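Local coordinates for protein putative adenosine kinase (Schistosoma mansoni, PDB 3VAS) that phosphorylates adenosine to AMP at the expense of ATP, as an adenosine kinase of the ribokinase (pfkB) family, at residues 66-70 with 140-144. Numbering follows the deposited sequence.
Sequences IYDEI and KVAVL. With ADN (adenosine), chain C.
Ala-142 is the low point of strand 138-145 on the side that meets helix 65-70, and the larger side chains of the helix close in around its methyl group. CE1 of Tyr-67 lies 3.8 Å from Ala-142 CB, and CD1 of Ile-70 comes to 3.9 Å from the same carbon. Ile-66 CD1 stands a little farther back and spends its reach on Leu-144, which it meets tip to tip, sitting 3.8 Å from Leu-144 CD2 in the notch between the two methyls of the leucine fork. With CG1 set anti to the backbone N (chi1 -159°) and the chain extended beyond it, Ile-66 sends this methyl out to the strand, while its other branch, CG2, lies over the centre of the Tyr-67 ring. The opposite face of that ring carries Lys-140: its straight aliphatic chain runs slantwise across the tyrosine and places CE 4.0 Å from the Tyr-67 ring centroid, a CH-pi contact. The phenol is thus a flat slab held between a branch of its own helix and a methylene of the strand, and its OH makes a weak hydrogen bond with the carbonyl of Val-153 on the adjoining strand 150-157. Small Ala-142, flanked by long Lys-140 and Leu-144, provides the hollow that the helix fills. The segment axes approach to 9.6 Å at their closest. Val-141 points from the other side of the strand to adenosine, its CG2 lying 3.4 Å from the ribose O2' of the nucleoside; a short helix backing a pocket strand in this way is consistent with the small lid domain of the ribokinase fold. No hydrogen bond joins the two segments, so between them the helix is held by apolar shape matching and the lysine-over-ring contact.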
ATOM      1  N   ILE A  66     -12.583 -13.103 -16.027  1.00 26.10           N
ATOM      2  CA  ILE A  66     -11.128 -13.236 -15.939  1.00 23.34           C
ATOM      3  C   ILE A  66     -10.703 -14.261 -14.883  1.00 24.08           C
ATOM      4  O   ILE A  66      -9.723 -14.985 -15.072  1.00 25.88           O
ATOM      5  CB  ILE A  66     -10.419 -11.868 -15.703  1.00 25.20           C
ATOM      6  CG1 ILE A  66      -8.956 -11.945 -16.125  1.00 28.89           C
ATOM      7  CG2 ILE A  66     -10.532 -11.409 -14.246  1.00 21.24           C
ATOM      8  CD1 ILE A  66      -8.195 -10.650 -15.921  1.00 31.57           C
ATOM      9  N   TYR A  67     -11.457 -14.349 -13.794  1.00 23.89           N
ATOM     10  CA  TYR A  67     -11.094 -15.245 -12.699  1.00 28.84           C
ATOM     11  C   TYR A  67     -11.270 -16.717 -13.066  1.00 33.58           C
ATOM     12  O   TYR A  67     -10.422 -17.546 -12.745  1.00 36.05           O
ATOM     13  CB  TYR A  67     -11.853 -14.874 -11.420  1.00 24.78           C
ATOM     14  CG  TYR A  67     -11.613 -13.434 -11.032  1.00 23.18           C
ATOM     15  CD1 TYR A  67     -10.395 -13.035 -10.487  1.00 25.63           C
ATOM     16  CD2 TYR A  67     -12.585 -12.469 -11.236  1.00 21.88           C
ATOM     17  CE1 TYR A  67     -10.161 -11.715 -10.145  1.00 25.28           C
ATOM     18  CE2 TYR A  67     -12.360 -11.146 -10.900  1.00 23.43           C
ATOM     19  CZ  TYR A  67     -11.151 -10.774 -10.358  1.00 24.35           C
ATOM     20  OH  TYR A  67     -10.936  -9.458 -10.026  1.00 23.72           O
ATOM     21  N   ASP A  68     -12.361 -17.038 -13.752  1.00 38.34           N
ATOM     22  CA  ASP A  68     -12.550 -18.388 -14.270  1.00 41.13           C
ATOM     23  C   ASP A  68     -11.541 -18.659 -15.376  1.00 38.76           C
ATOM     24  O   ASP A  68     -11.037 -19.775 -15.512  1.00 41.20           O
ATOM     25  CB  ASP A  68     -13.968 -18.575 -14.810  1.00 47.34           C
ATOM     26  CG  ASP A  68     -15.008 -18.673 -13.708  1.00 52.26           C
ATOM     27  OD1 ASP A  68     -14.683 -19.209 -12.628  1.00 53.25           O
ATOM     28  OD2 ASP A  68     -16.152 -18.216 -13.928  1.00 55.01           O
ATOM     29  N   GLU A  69     -11.242 -17.625 -16.156  1.00 33.32           N
ATOM     30  CA  GLU A  69     -10.359 -17.766 -17.306  1.00 30.90           C
ATOM     31  C   GLU A  69      -8.914 -18.091 -16.920  1.00 29.40           C
ATOM     32  O   GLU A  69      -8.324 -19.028 -17.458  1.00 29.03           O
ATOM     33  CB  GLU A  69     -10.411 -16.518 -18.191  1.00 30.27           C
ATOM     34  CG  GLU A  69      -9.687 -16.688 -19.517  1.00 33.59           C
ATOM     35  CD  GLU A  69     -10.079 -15.641 -20.546  1.00 36.79           C
ATOM     36  OE1 GLU A  69     -10.627 -14.587 -20.156  1.00 35.94           O
ATOM     37  OE2 GLU A  69      -9.839 -15.875 -21.749  1.00 38.26           O
ATOM     38  N   ILE A  70      -8.343 -17.327 -15.994  1.00 28.77           N
ATOM     39  CA  ILE A  70      -6.959 -17.572 -15.584  1.00 32.49           C
ATOM     40  C   ILE A  70      -6.831 -18.859 -14.773  1.00 35.47           C
ATOM     41  O   ILE A  70      -5.737 -19.396 -14.616  1.00 36.05           O
ATOM     42  CB  ILE A  70      -6.371 -16.405 -14.771  1.00 31.31           C
ATOM     43  CG1 ILE A  70      -7.084 -16.281 -13.424  1.00 31.11           C
ATOM     44  CG2 ILE A  70      -6.443 -15.109 -15.560  1.00 29.19           C
ATOM     45  CD1 ILE A  70      -6.543 -15.170 -12.560  1.00 31.86           C
ATOM     46  N   LYS A 140      -9.770 -11.041  -4.006  1.00 22.73           N
ATOM     47  CA  LYS A 140      -8.689 -11.603  -4.799  1.00 23.69           C
ATOM     48  C   LYS A 140      -8.232 -10.617  -5.871  1.00 25.95           C
ATOM     49  O   LYS A 140      -9.012  -9.773  -6.329  1.00 24.46           O
ATOM     50  CB  LYS A 140      -9.147 -12.905  -5.455  1.00 22.16           C
ATOM     51  CG  LYS A 140     -10.466 -12.766  -6.201  1.00 25.17           C
ATOM     52  CD  LYS A 140     -10.947 -14.097  -6.761  1.00 28.47           C
ATOM     53  CE  LYS A 140     -12.360 -13.978  -7.312  1.00 31.25           C
ATOM     54  NZ  LYS A 140     -12.871 -15.286  -7.820  1.00 34.00           N
ATOM     55  N   VAL A 141      -6.969 -10.735  -6.267  1.00 22.28           N
ATOM     56  CA  VAL A 141      -6.414  -9.908  -7.331  1.00 19.82           C
ATOM     57  C   VAL A 141      -5.890 -10.799  -8.449  1.00 19.93           C
ATOM     58  O   VAL A 141      -5.064 -11.678  -8.219  1.00 18.80           O
ATOM     59  CB  VAL A 141      -5.255  -9.021  -6.826  1.00 19.99           C
ATOM     60  CG1 VAL A 141      -4.765  -8.101  -7.944  1.00 19.13           C
ATOM     61  CG2 VAL A 141      -5.687  -8.204  -5.612  1.00 17.27           C
ATOM     62  N   ALA A 142      -6.385 -10.594  -9.662  1.00 20.81           N
ATOM     63  CA  ALA A 142      -5.798 -11.276 -10.799  1.00 22.39           C
ATOM     64  C   ALA A 142      -4.584 -10.463 -11.205  1.00 22.06           C
ATOM     65  O   ALA A 142      -4.718  -9.313 -11.623  1.00 20.89           O
ATOM     66  CB  ALA A 142      -6.789 -11.377 -11.944  1.00 20.68           C
ATOM     67  N   VAL A 143      -3.398 -11.047 -11.048  1.00 21.41           N
ATOM     68  CA  VAL A 143      -2.167 -10.362 -11.430  1.00 21.38           C
ATOM     69  C   VAL A 143      -1.646 -10.962 -12.729  1.00 23.81           C
ATOM     70  O   VAL A 143      -1.105 -12.067 -12.746  1.00 25.00           O
ATOM     71  CB  VAL A 143      -1.097 -10.444 -10.327  1.00 24.12           C
ATOM     72  CG1 VAL A 143       0.120  -9.597 -10.692  1.00 18.59           C
ATOM     73  CG2 VAL A 143      -1.681  -9.993  -8.995  1.00 28.30           C
ATOM     74  N   LEU A 144      -1.828 -10.229 -13.820  1.00 25.79           N
ATOM     75  CA  LEU A 144      -1.507 -10.735 -15.148  1.00 28.10           C
ATOM     76  C   LEU A 144      -0.089 -10.356 -15.560  1.00 33.99           C
ATOM     77  O   LEU A 144       0.211  -9.185 -15.786  1.00 32.18           O
ATOM     78  CB  LEU A 144      -2.518 -10.216 -16.169  1.00 27.05           C
ATOM     79  CG  LEU A 144      -3.771 -11.069 -16.391  1.00 29.14           C
ATOM     80  CD1 LEU A 144      -4.518 -11.350 -15.094  1.00 26.29           C
ATOM     81  CD2 LEU A 144      -4.686 -10.403 -17.405  1.00 32.86           C
TER
HETATM   82  O5' ADN C 401       1.154  -3.266  -4.805  1.00 27.17           O
HETATM   83  C5' ADN C 401       0.783  -4.561  -5.275  1.00 25.47           C
HETATM   84  C4' ADN C 401      -0.293  -5.171  -4.410  1.00 23.30           C
HETATM   85  O4' ADN C 401      -1.487  -4.377  -4.490  1.00 17.99           O
HETATM   86  C3' ADN C 401      -0.723  -6.599  -4.765  1.00 22.74           C
HETATM   87  O3' ADN C 401      -0.225  -7.507  -3.781  1.00 20.24           O
HETATM   88  C2' ADN C 401      -2.267  -6.562  -4.689  1.00 23.49           C
HETATM   89  O2' ADN C 401      -2.842  -7.585  -3.907  1.00 25.17           O
HETATM   90  C1' ADN C 401      -2.553  -5.184  -4.090  1.00 21.13           C
HETATM   91  N9  ADN C 401      -3.814  -4.581  -4.526  1.00 17.71           N
HETATM   92  C8  ADN C 401      -4.286  -4.531  -5.757  1.00 18.02           C
HETATM   93  N7  ADN C 401      -5.595  -3.860  -5.700  1.00 19.53           N
HETATM   94  C5  ADN C 401      -5.862  -3.526  -4.338  1.00 15.85           C
HETATM   95  C6  ADN C 401      -6.940  -2.894  -3.726  1.00 14.75           C
HETATM   96  N6  ADN C 401      -8.057  -2.453  -4.517  1.00 15.22           N
HETATM   97  N1  ADN C 401      -6.935  -2.701  -2.351  1.00 15.86           N
HETATM   98  C2  ADN C 401      -5.872  -3.120  -1.591  1.00 16.76           C
HETATM   99  N3  ADN C 401      -4.807  -3.739  -2.194  1.00 17.32           N
HETATM  100  C4  ADN C 401      -4.825  -3.939  -3.598  1.00 16.30           C